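Local coordinates for protein Cwp19 (Clostridioides difficile, PDB 5OQ3) that probably hydrolyses bonds in the bacterial cell wall, as an S-layer-related protein whose glycoside hydrolase domain, a TIM barrel, forms this chain, at residues Pro75-Leu80 / Asn84-Ser89; Gln345-Asn350 / Lys357-Phe362; Gly248-Arg251 / Pro257-Ser260. All blocks are in the same frame, centred on the assembly; numbering follows the deposited sequence. Where two conformers were deposited one is given.

All three contacts belong to one closed barrel of eight parallel strands, the TIM barrel of the glycoside hydrolase domain. Along the chain they follow in the order interaction 1, interaction 3, interaction 2, none enclosing another. Interaction 1 folds the loop after the second strand, 68-74, and interaction 3 the loop after the fifth, 241-244; their centres are about 34 Å apart, on opposite sides of the chain's centre. Interaction 2 instead packs helix 343-350 on the last strand, 356-361, with its centre about 32 Å from that of interaction 1 and about 20 Å from that of interaction 3. Two contacts therefore shape the loops that follow barrel strands, and one joins the barrel wall to its helical layer.

Interaction 1. Residues Pro75-Leu80 / Asn84-Ser89; sequences PKSDAL and NINPWS
The hydroxyl of Ser89 is gripped twice: OG donates to Asp78 OD2 at 2.7 Å and accepts the backbone N-H of Tyr91, so the serine is the N-cap of helix 90-93. Its chi1 of 177° turns OG away from its own N to reach the carboxylate, 55° out of its plane. The other oxygen, Asp78 OD1, takes the N-H of Lys76 at 2.8 Å from the opposite face, 51° out, and the carboxylate is held from both faces. Aspartate suits this place because its short side chain offers two acceptors, one tying its own turn and one reaching the cap. Both segments lie in the long loop after the second barrel strand, 68-74, at the C-terminal end of the strands, the side where TIM-barrel enzymes carry their active sites. Here a single beta bridge pairs Ala79 with Trp88: Ser89 N donates to Ala79 O at 2.9 Å, while Ala79 N gives Pro87 O a weaker, bent bond of the same length. Leu80 brings CD1 to 3.5 Å from Ser89 CB, its nonpolar end facing helix 90-93 at Leu92, and the Pro87 ring lays CD 3.4 Å from Ser77 O.

Interaction 2. Residues Gln345-Asn350 / Lys357-Phe362; sequences QQVTLN and KGSMYF
Asn350 and Ser359 meet through a water rather than by a direct bond. The asparagine sits on the last turn of helix 343-350, and its CB leaves the helix toward strand 356-361. CG lies anti to the carbonyl carbon (chi1 -66°), a turn that carries the amide out across the gap between helix and strand. At the tip the two amide atoms do different work. OD1 accepts from the hydroxyl of Tyr302 on helix 302-313. ND2 gives a hydrogen to the water at 2.9 Å and also donates to Gln324 OE1; it stops 3.6 Å from Ser359 OG. The water in turn donates to Ser359 OG at 2.8 Å, and that hydroxyl is bonded to Gln324 OE1 as well. Water and glutamine thus each bridge the same two side chains, satisfying polar groups in a buried place. Serine, small and able both to give and to accept, suits the strand here. Beside this polar cluster, Val347 places CG2 3.5 Å from Tyr361 OH, the two side chains crossing at about a right angle; the phenol is hydrogen-bonded to Tyr381. Branched valine gives the helix a compact, hydrophobic surface, extended by its contact with Leu380. The axes of helix 345-350 and strand 357-361 approach to 9.6 Å, their directions 153° apart and so nearly antiparallel, as expected for the last beta-alpha-beta crossover of a TIM barrel, strand 319-324 to strand 356-361.

Interaction 3. Residues Gly248-Arg251 / Pro257-Ser260; sequences GIWR and PTGS
Thr258 approaches the edge of the Trp250 ring, its OG1 lying near the ring plane and 4.3 Å from CZ3. Both residues belong to the long loop that follows the fifth strand, 241-244, of the TIM barrel, and the contact draws this loop back upon itself before helix 267-270. The threonine hydroxyl has its main partners elsewhere: its OG1 is hydrogen-bonded to Asp256 and to Arg276 of helix 275-280. Next along the chain, Gly259 also faces the indole edge, and its CA comes within 3.3 Å of Arg251 O in a CA-H...O contact. Glycine suits the spot, since no CB stands between its backbone and that carbonyl. Ser260 then supplies a direct backbone hydrogen bond between the segments: its N-H donates to Arg251 O at 3.0 Å, fairly straight (158° at the hydrogen) and in the carbonyl plane. Its CB points toward 248-251, where OG lies 4.1 Å from Ile249 CG2. The same hydroxyl is hydrogen-bonded to Thr262. The tryptophan itself is held by further contacts. NE1 is bonded to Asp274, and the aliphatic CG of Arg251 sits 3.5 Å above one face, offset toward the rim, while the guanidinium makes a cation-pi contact with Tyr268. A water links the two segments, accepting from Trp250 N at 2.8 Å, bonding weakly to Arg251 O, and hydrogen-bonded to Ser260 OG at 2.9 Å.

Interaction 1. Residues Pro75-Leu80 / Asn84-Ser89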
ATOM      1  N   PRO A  75       3.074   8.803   3.470  1.00 11.73           N
ATOM      2  CA  PRO A  75       4.149   8.275   2.652  1.00 12.44           C
ATOM      3  C   PRO A  75       5.452   8.053   3.379  1.00 12.55           C
ATOM      4  O   PRO A  75       6.238   7.204   2.940  1.00 16.01           O
ATOM      5  CB  PRO A  75       4.340   9.351   1.593  1.00 13.66           C
ATOM      6  CG  PRO A  75       3.882  10.612   2.217  1.00 12.61           C
ATOM      7  CD  PRO A  75       2.708  10.170   3.047  1.00 11.41           C
ATOM      8  N   LYS A  76       5.678   8.755   4.494  1.00 12.75           N
ATOM      9  CA  LYS A  76       7.012   8.783   5.120  1.00 12.99           C
ATOM     10  C   LYS A  76       6.914   9.245   6.578  1.00 13.67           C
ATOM     11  O   LYS A  76       7.374  10.336   6.938  1.00 15.10           O
ATOM     12  CB  LYS A  76       7.935   9.670   4.297  1.00 16.24           C
ATOM     13  CG  LYS A  76       9.378   9.649   4.725  1.00 17.49           C
ATOM     14  CD  LYS A  76      10.141  10.691   3.930  1.00 23.46           C
ATOM     15  CE  LYS A  76      11.428  11.025   4.630  1.00 29.97           C
ATOM     16  NZ  LYS A  76      11.959  12.319   4.160  1.00 32.74           N
ATOM     17  N   SER A  77       6.285   8.395   7.403  1.00 12.14           N
ATOM     18  CA  SER A  77       6.035   8.689   8.847  1.00 12.45           C
ATOM     19  C   SER A  77       5.520  10.127   9.067  1.00 12.19           C
ATOM     20  O   SER A  77       5.930  10.816  10.000  1.00 13.15           O
ATOM     21  CB  SER A  77       7.289   8.455   9.708  1.00 13.37           C
ATOM     22  OG  SER A  77       6.988   8.655  11.084  1.00 13.48           O
ATOM     23  N   ASP A  78       4.581  10.516   8.222  1.00 11.51           N
ATOM     24  CA  ASP A  78       4.139  11.896   8.089  1.00 10.74           C
ATOM     25  C   ASP A  78       2.665  11.861   7.735  1.00 11.67           C
ATOM     26  O   ASP A  78       2.028  10.787   7.736  1.00 12.53           O
ATOM     27  CB  ASP A  78       5.008  12.630   7.080  1.00 11.98           C
ATOM     28  CG  ASP A  78       4.933  12.005   5.684  1.00 14.57           C
ATOM     29  OD1 ASP A  78       4.249  10.944   5.517  1.00 15.35           O
ATOM     30  OD2 ASP A  78       5.555  12.590   4.756  1.00 15.08           O
ATOM     31  N   ALA A  79       2.099  13.035   7.456  1.00 10.88           N
ATOM     32  CA  ALA A  79       0.649  13.128   7.311  1.00 11.11           C
ATOM     33  C   ALA A  79       0.299  14.176   6.270  1.00 11.42           C
ATOM     34  O   ALA A  79       0.792  15.309   6.326  1.00 12.47           O
ATOM     35  CB  ALA A  79       0.003  13.478   8.655  1.00 12.84           C
ATOM     36  N   LEU A  80      -0.610  13.799   5.368  1.00 11.87           N
ATOM     37  CA  LEU A  80      -1.273  14.787   4.526  1.00 12.60           C
ATOM     38  C   LEU A  80      -2.635  15.146   5.133  1.00 12.87           C
ATOM     39  O   LEU A  80      -3.637  15.242   4.439  1.00 15.89           O
ATOM     40  CB  LEU A  80      -1.391  14.289   3.075  1.00 16.50           C
ATOM     41  CG  LEU A  80      -0.053  14.326   2.313  1.00 16.93           C
ATOM     42  CD1 LEU A  80       0.831  13.121   2.538  1.00 15.90           C
ATOM     43  CD2 LEU A  80      -0.223  14.550   0.832  1.00 21.06           C
ATOM     44  N   ASN A  84      -2.257  15.275  15.645  1.00 17.22           N
ATOM     45  CA  ASN A  84      -1.600  15.555  16.918  1.00 20.41           C
ATOM     46  C   ASN A  84      -0.507  14.491  17.219  1.00 18.92           C
ATOM     47  O   ASN A  84       0.008  14.424  18.326  1.00 24.49           O
ATOM     48  CB  ASN A  84      -2.652  15.576  18.055  1.00 25.50           C
ATOM     49  CG  ASN A  84      -3.647  16.720  17.935  1.00 32.43           C
ATOM     50  OD1 ASN A  84      -3.319  17.814  17.454  1.00 42.28           O
ATOM     51  ND2 ASN A  84      -4.866  16.491  18.424  1.00 42.43           N
ATOM     52  N   ILE A  85      -0.179  13.648  16.236  1.00 16.80           N
ATOM     53  CA  ILE A  85       0.778  12.535  16.398  1.00 17.69           C
ATOM     54  C   ILE A  85       1.942  12.649  15.390  1.00 16.37           C
ATOM     55  O   ILE A  85       3.106  12.479  15.756  1.00 19.22           O
ATOM     56  CB  ILE A  85       0.068  11.160  16.209  1.00 16.96           C
ATOM     57  CG1 ILE A  85      -1.137  11.019  17.164  1.00 17.84           C
ATOM     58  CG2 ILE A  85       1.058  10.001  16.394  1.00 17.47           C
ATOM     59  CD1 ILE A  85      -2.017   9.824  16.842  1.00 20.47           C
ATOM     60  N   ASN A  86       1.630  12.873  14.118  1.00 14.05           N
ATOM     61  CA  ASN A  86       2.590  12.768  13.039  1.00 14.23           C
ATOM     62  C   ASN A  86       2.741  14.104  12.350  1.00 14.16           C
ATOM     63  O   ASN A  86       1.807  14.893  12.296  1.00 16.10           O
ATOM     64  CB  ASN A  86       2.134  11.676  12.044  1.00 12.66           C
ATOM     65  CG  ASN A  86       2.244  10.303  12.647  1.00 13.02           C
ATOM     66  OD1 ASN A  86       3.333   9.831  12.875  1.00 15.65           O
ATOM     67  ND2 ASN A  86       1.104   9.684  12.949  1.00 13.34           N
ATOM     68  N   PRO A  87       3.944  14.389  11.805  1.00 14.40           N
ATOM     69  CA  PRO A  87       4.238  15.709  11.231  1.00 13.20           C
ATOM     70  C   PRO A  87       3.670  15.878   9.835  1.00 13.29           C
ATOM     71  O   PRO A  87       3.551  14.899   9.080  1.00 13.57           O
ATOM     72  CB  PRO A  87       5.762  15.696  11.107  1.00 14.87           C
ATOM     73  CG  PRO A  87       6.086  14.234  10.931  1.00 14.58           C
ATOM     74  CD  PRO A  87       5.135  13.530  11.865  1.00 13.66           C
ATOM     75  N   TRP A  88       3.405  17.130   9.430  1.00 12.23           N
ATOM     76  CA  TRP A  88       2.992  17.398   8.050  1.00 12.63           C
ATOM     77  C   TRP A  88       3.997  16.854   7.052  1.00 12.82           C
ATOM     78  O   TRP A  88       5.214  17.039   7.204  1.00 14.40           O
ATOM     79  CB  TRP A  88       2.826  18.900   7.789  1.00 14.17           C
ATOM     80  CG  TRP A  88       1.689  19.559   8.521  1.00 15.54           C
ATOM     81  CD1 TRP A  88       1.762  20.392   9.602  1.00 16.64           C
ATOM     82  CD2 TRP A  88       0.312  19.471   8.167  1.00 15.34           C
ATOM     83  NE1 TRP A  88       0.500  20.815   9.949  1.00 17.01           N
ATOM     84  CE2 TRP A  88      -0.402  20.295   9.055  1.00 16.44           C
ATOM     85  CE3 TRP A  88      -0.389  18.792   7.149  1.00 14.86           C
ATOM     86  CZ2 TRP A  88      -1.804  20.427   8.996  1.00 19.22           C
ATOM     87  CZ3 TRP A  88      -1.780  18.923   7.095  1.00 15.98           C
ATOM     88  CH2 TRP A  88      -2.461  19.752   8.001  1.00 17.21           C
ATOM     89  N   SER A  89       3.502  16.244   5.986  1.00 12.54           N
ATOM     90  CA  SER A  89       4.382  15.656   4.972  1.00 14.24           C
ATOM     91  C   SER A  89       5.144  16.726   4.186  1.00 15.09           C
ATOM     92  O   SER A  89       4.589  17.727   3.767  1.00 15.59           O
ATOM     93  CB  SER A  89       3.567  14.817   3.987  1.00 13.93           C
ATOM     94  OG  SER A  89       4.398  14.294   2.967  1.00 14.63           O
TER

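Interaction 2. Residues Gln345-Asn350 / Lys357-Phe362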
ATOM      1  N   GLN A 345      -6.337  -7.948 -22.008  1.00 11.06           N
ATOM      2  CA  GLN A 345      -6.088  -9.379 -21.856  1.00 11.73           C
ATOM      3  C   GLN A 345      -5.975  -9.796 -20.379  1.00 10.56           C
ATOM      4  O   GLN A 345      -6.543 -10.829 -19.968  1.00 10.35           O
ATOM      5  CB  GLN A 345      -4.821  -9.760 -22.624  1.00 13.11           C
ATOM      6  CG  GLN A 345      -4.522 -11.243 -22.621  1.00 12.28           C
ATOM      7  CD  GLN A 345      -3.223 -11.607 -23.305  1.00 17.13           C
ATOM      8  OE1 GLN A 345      -2.517 -10.742 -23.795  1.00 20.66           O
ATOM      9  NE2 GLN A 345      -2.875 -12.894 -23.275  1.00 17.28           N
ATOM     10  N   GLN A 346      -5.234  -9.033 -19.581  1.00 10.05           N
ATOM     11  CA  GLN A 346      -5.120  -9.351 -18.173  1.00  9.68           C
ATOM     12  C   GLN A 346      -6.446  -9.306 -17.462  1.00  9.61           C
ATOM     13  O   GLN A 346      -6.758 -10.234 -16.720  1.00 10.15           O
ATOM     14  CB  GLN A 346      -4.069  -8.447 -17.503  1.00  8.90           C
ATOM     15  CG  GLN A 346      -2.653  -8.645 -17.977  1.00 10.74           C
ATOM     16  CD  GLN A 346      -1.603  -8.103 -17.000  1.00 10.90           C
ATOM     17  OE1 GLN A 346      -1.902  -7.325 -16.079  1.00 11.72           O
ATOM     18  NE2 GLN A 346      -0.343  -8.446 -17.260  1.00 12.80           N
ATOM     19  N   VAL A 347      -7.223  -8.241 -17.625  1.00  9.71           N
ATOM     20  CA  VAL A 347      -8.454  -8.138 -16.883  1.00  9.83           C
ATOM     21  C   VAL A 347      -9.493  -9.142 -17.384  1.00  9.63           C
ATOM     22  O   VAL A 347     -10.248  -9.691 -16.608  1.00 10.12           O
ATOM     23  CB  VAL A 347      -9.000  -6.694 -16.894  1.00 11.38           C
ATOM     24  CG1 VAL A 347     -10.370  -6.608 -16.253  1.00 11.28           C
ATOM     25  CG2 VAL A 347      -8.043  -5.770 -16.136  1.00 12.13           C
ATOM     26  N   THR A 348      -9.480  -9.450 -18.677  1.00 10.21           N
ATOM     27  CA  THR A 348     -10.345 -10.505 -19.209  1.00  9.88           C
ATOM     28  C   THR A 348     -10.056 -11.855 -18.518  1.00  9.42           C
ATOM     29  O   THR A 348     -10.968 -12.591 -18.130  1.00 10.70           O
ATOM     30  CB  THR A 348     -10.196 -10.591 -20.728  1.00 10.71           C
ATOM     31  OG1 THR A 348     -10.575  -9.346 -21.323  1.00 12.36           O
ATOM     32  CG2 THR A 348     -11.057 -11.711 -21.322  1.00 11.01           C
ATOM     33  N   LEU A 349      -8.780 -12.161 -18.316  1.00  9.34           N
ATOM     34  CA  LEU A 349      -8.402 -13.366 -17.602  1.00  9.21           C
ATOM     35  C   LEU A 349      -8.881 -13.307 -16.156  1.00  9.55           C
ATOM     36  O   LEU A 349      -9.415 -14.304 -15.648  1.00 10.11           O
ATOM     37  CB  LEU A 349      -6.901 -13.570 -17.694  1.00 10.19           C
ATOM     38  CG  LEU A 349      -6.368 -14.842 -17.020  1.00 11.27           C
ATOM     39  CD1 LEU A 349      -6.977 -16.110 -17.640  1.00 11.61           C
ATOM     40  CD2 LEU A 349      -4.850 -14.860 -17.020  1.00 12.52           C
ATOM     41  N   ASN A 350      -8.657 -12.174 -15.478  1.00  9.00           N
ATOM     42  CA  ASN A 350      -9.089 -12.050 -14.107  1.00  8.99           C
ATOM     43  C   ASN A 350     -10.544 -12.422 -13.974  1.00  8.83           C
ATOM     44  O   ASN A 350     -10.955 -13.025 -12.986  1.00  9.09           O
ATOM     45  CB  ASN A 350      -8.983 -10.604 -13.600  1.00  9.55           C
ATOM     46  CG  ASN A 350      -7.566 -10.086 -13.511  1.00  8.94           C
ATOM     47  OD1 ASN A 350      -6.585 -10.831 -13.715  1.00  9.75           O
ATOM     48  ND2 ASN A 350      -7.456  -8.775 -13.274  1.00  9.18           N
ATOM     49  N   LYS A 357     -12.292 -10.038  -7.353  1.00  8.35           N
ATOM     50  CA  LYS A 357     -13.361  -9.059  -7.153  1.00  8.37           C
ATOM     51  C   LYS A 357     -13.074  -7.690  -7.731  1.00  8.51           C
ATOM     52  O   LYS A 357     -13.827  -6.765  -7.552  1.00 10.38           O
ATOM     53  CB  LYS A 357     -13.700  -8.969  -5.671  1.00  9.78           C
ATOM     54  CG  LYS A 357     -14.042 -10.257  -4.970  1.00 14.78           C
ATOM     55  CD  LYS A 357     -15.289 -10.863  -5.506  1.00 17.00           C
ATOM     56  CE  LYS A 357     -15.638 -12.195  -4.827  1.00 19.94           C
ATOM     57  NZ  LYS A 357     -15.586 -12.189  -3.343  1.00 22.92           N
ATOM     58  N   GLY A 358     -11.962  -7.597  -8.471  1.00  8.10           N
ATOM     59  CA  GLY A 358     -11.598  -6.400  -9.191  1.00  8.33           C
ATOM     60  C   GLY A 358     -10.116  -6.145  -9.220  1.00  7.09           C
ATOM     61  O   GLY A 358      -9.356  -7.116  -9.096  1.00  8.22           O
ATOM     62  N   SER A 359      -9.718  -4.885  -9.421  1.00  7.20           N
ATOM     63  CA  SER A 359      -8.354  -4.492  -9.734  1.00  7.94           C
ATOM     64  C   SER A 359      -8.026  -3.160  -9.050  1.00  7.81           C
ATOM     65  O   SER A 359      -8.927  -2.330  -8.816  1.00  8.22           O
ATOM     66  CB  SER A 359      -8.163  -4.279 -11.226  1.00  9.76           C
ATOM     67  OG  SER A 359      -8.258  -5.479 -11.980  1.00 11.09           O
ATOM     68  N   MET A 360      -6.723  -2.975  -8.819  1.00  7.74           N
ATOM     69  CA  MET A 360      -6.139  -1.703  -8.449  0.86  8.27           C
ATOM     70  C   MET A 360      -5.005  -1.416  -9.386  1.00  7.99           C
ATOM     71  O   MET A 360      -4.214  -2.279  -9.638  1.00  9.44           O
ATOM     72  CB  MET A 360      -5.663  -1.686  -6.985  0.86  8.59           C
ATOM     73  CG  MET A 360      -6.692  -2.070  -5.942  0.86  8.72           C
ATOM     74  SD  MET A 360      -6.352  -1.263  -4.369  0.86  9.33           S
ATOM     75  CE  MET A 360      -7.914  -1.460  -3.583  0.86  7.98           C
ATOM     76  N   TYR A 361      -4.964  -0.202  -9.934  1.00  7.60           N
ATOM     77  CA  TYR A 361      -4.024   0.185 -10.984  1.00  8.50           C
ATOM     78  C   TYR A 361      -2.882   1.037 -10.386  1.00  8.16           C
ATOM     79  O   TYR A 361      -3.148   2.090  -9.802  1.00  8.93           O
ATOM     80  CB  TYR A 361      -4.721   1.009 -12.081  1.00 10.18           C
ATOM     81  CG  TYR A 361      -5.670   0.119 -12.857  1.00  9.39           C
ATOM     82  CD1 TYR A 361      -5.223  -0.584 -13.962  1.00 10.13           C
ATOM     83  CD2 TYR A 361      -6.995  -0.041 -12.498  1.00  9.77           C
ATOM     84  CE1 TYR A 361      -6.067  -1.401 -14.672  1.00 11.69           C
ATOM     85  CE2 TYR A 361      -7.847  -0.880 -13.206  1.00 10.32           C
ATOM     86  CZ  TYR A 361      -7.363  -1.565 -14.292  1.00 10.43           C
ATOM     87  OH  TYR A 361      -8.169  -2.411 -15.025  1.00 13.49           O
ATOM     88  N   PHE A 362      -1.662   0.599 -10.622  1.00  9.63           N
ATOM     89  CA  PHE A 362      -0.473   1.369 -10.287  1.00  9.78           C
ATOM     90  C   PHE A 362       0.067   2.028 -11.531  1.00  9.75           C
ATOM     91  O   PHE A 362       0.662   1.322 -12.333  1.00 11.27           O
ATOM     92  CB  PHE A 362       0.608   0.542  -9.592  1.00 10.44           C
ATOM     93  CG  PHE A 362       1.555   1.438  -8.831  1.00 11.74           C
ATOM     94  CD1 PHE A 362       2.687   1.989  -9.446  1.00 14.05           C
ATOM     95  CD2 PHE A 362       1.212   1.889  -7.564  1.00 12.85           C
ATOM     96  CE1 PHE A 362       3.499   2.862  -8.772  1.00 15.22           C
ATOM     97  CE2 PHE A 362       2.028   2.790  -6.893  1.00 15.30           C
ATOM     98  CZ  PHE A 362       3.166   3.274  -7.505  1.00 15.65           C
TER
HETATM   99  O   HOH W   1      -9.975  -7.644 -12.394  1.00 18.00           O

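Interaction 3. Residues Gly248-Arg251 / Pro257-Ser260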
ATOM      1  N   GLY A 248       3.785  -9.683  -5.143  1.00  8.71           N
ATOM      2  CA  GLY A 248       3.004 -10.652  -5.885  1.00 10.00           C
ATOM      3  C   GLY A 248       3.343 -12.130  -5.712  1.00  9.12           C
ATOM      4  O   GLY A 248       2.543 -12.991  -6.113  1.00 10.53           O
ATOM      5  N   ILE A 249       4.515 -12.420  -5.152  1.00  8.69           N
ATOM      6  CA  ILE A 249       4.906 -13.783  -4.826  1.00  9.23           C
ATOM      7  C   ILE A 249       5.021 -13.890  -3.284  1.00  9.76           C
ATOM      8  O   ILE A 249       5.734 -13.114  -2.631  1.00  9.96           O
ATOM      9  CB  ILE A 249       6.228 -14.194  -5.505  1.00  9.79           C
ATOM     10  CG1 ILE A 249       6.024 -14.290  -7.024  1.00 10.43           C
ATOM     11  CG2 ILE A 249       6.748 -15.519  -4.942  1.00 11.72           C
ATOM     12  CD1 ILE A 249       7.309 -14.383  -7.802  1.00 12.16           C
ATOM     13  N   TRP A 250       4.318 -14.876  -2.734  1.00  9.22           N
ATOM     14  CA  TRP A 250       4.348 -15.219  -1.318  1.00  9.69           C
ATOM     15  C   TRP A 250       5.519 -16.181  -1.032  1.00 10.39           C
ATOM     16  O   TRP A 250       6.495 -15.784  -0.365  1.00 10.12           O
ATOM     17  CB  TRP A 250       3.001 -15.806  -0.918  1.00  9.72           C
ATOM     18  CG  TRP A 250       2.980 -16.392   0.444  1.00  9.41           C
ATOM     19  CD1 TRP A 250       2.992 -15.712   1.646  1.00  9.54           C
ATOM     20  CD2 TRP A 250       2.948 -17.789   0.776  1.00  9.81           C
ATOM     21  NE1 TRP A 250       2.960 -16.614   2.691  1.00  9.97           N
ATOM     22  CE2 TRP A 250       2.972 -17.889   2.189  1.00 10.13           C
ATOM     23  CE3 TRP A 250       2.988 -18.962   0.021  1.00 11.06           C
ATOM     24  CZ2 TRP A 250       2.988 -19.114   2.854  1.00 10.72           C
ATOM     25  CZ3 TRP A 250       2.944 -20.189   0.708  1.00  9.84           C
ATOM     26  CH2 TRP A 250       2.967 -20.241   2.082  1.00 11.54           C
ATOM     27  N   ARG A 251       5.463 -17.369  -1.647  1.00 10.56           N
ATOM     28  CA  ARG A 251       6.598 -18.309  -1.641  1.00 11.23           C
ATOM     29  C   ARG A 251       6.588 -19.009  -3.002  1.00 11.69           C
ATOM     30  O   ARG A 251       5.524 -19.353  -3.517  1.00 13.53           O
ATOM     31  CB  ARG A 251       6.509 -19.402  -0.561  1.00 11.27           C
ATOM     32  CG  ARG A 251       6.467 -18.875   0.837  1.00 12.12           C
ATOM     33  CD  ARG A 251       6.546 -19.975   1.869  1.00 13.10           C
ATOM     34  NE  ARG A 251       7.905 -20.430   2.062  1.00 15.51           N
ATOM     35  CZ  ARG A 251       8.270 -21.330   2.970  1.00 16.00           C
ATOM     36  NH1 ARG A 251       9.547 -21.601   3.127  1.00 18.75           N
ATOM     37  NH2 ARG A 251       7.365 -21.974   3.688  1.00 20.79           N
ATOM     38  N   PRO A 257       5.885 -26.570  -1.324  1.00 25.63           N
ATOM     39  CA  PRO A 257       5.162 -27.205  -2.439  1.00 23.63           C
ATOM     40  C   PRO A 257       3.777 -26.628  -2.747  1.00 23.70           C
ATOM     41  O   PRO A 257       3.266 -26.851  -3.855  1.00 27.36           O
ATOM     42  CB  PRO A 257       5.104 -28.702  -2.037  1.00 27.89           C
ATOM     43  CG  PRO A 257       5.357 -28.725  -0.570  1.00 31.26           C
ATOM     44  CD  PRO A 257       6.228 -27.526  -0.253  1.00 26.96           C
ATOM     45  N   THR A 258       3.211 -25.850  -1.818  1.00 21.80           N
ATOM     46  CA  THR A 258       1.922 -25.193  -1.998  1.00 19.07           C
ATOM     47  C   THR A 258       2.085 -23.758  -2.482  1.00 15.76           C
ATOM     48  O   THR A 258       1.108 -23.029  -2.573  1.00 16.21           O
ATOM     49  CB  THR A 258       1.143 -25.195  -0.670  1.00 22.86           C
ATOM     50  OG1 THR A 258       1.829 -24.337   0.259  1.00 26.64           O
ATOM     51  CG2 THR A 258       1.065 -26.610  -0.116  1.00 26.06           C
ATOM     52  N   GLY A 259       3.321 -23.320  -2.743  1.00 14.45           N
ATOM     53  CA  GLY A 259       3.561 -21.999  -3.293  1.00 13.67           C
ATOM     54  C   GLY A 259       3.335 -21.948  -4.794  1.00 13.86           C
ATOM     55  O   GLY A 259       2.797 -22.893  -5.401  1.00 16.80           O
ATOM     56  N   SER A 260       3.705 -20.829  -5.399  1.00 14.49           N
ATOM     57  CA  SER A 260       3.434 -20.587  -6.813  1.00 14.63           C
ATOM     58  C   SER A 260       4.560 -21.067  -7.708  1.00 17.04           C
ATOM     59  O   SER A 260       5.713 -21.141  -7.285  1.00 17.34           O
ATOM     60  CB  SER A 260       3.153 -19.088  -7.012  1.00 13.56           C
ATOM     61  OG  SER A 260       4.206 -18.284  -6.480  1.00 13.93           O
TER
HETATM   62  O   HOH W   2       3.190 -17.080  -4.102  1.00 13.73           O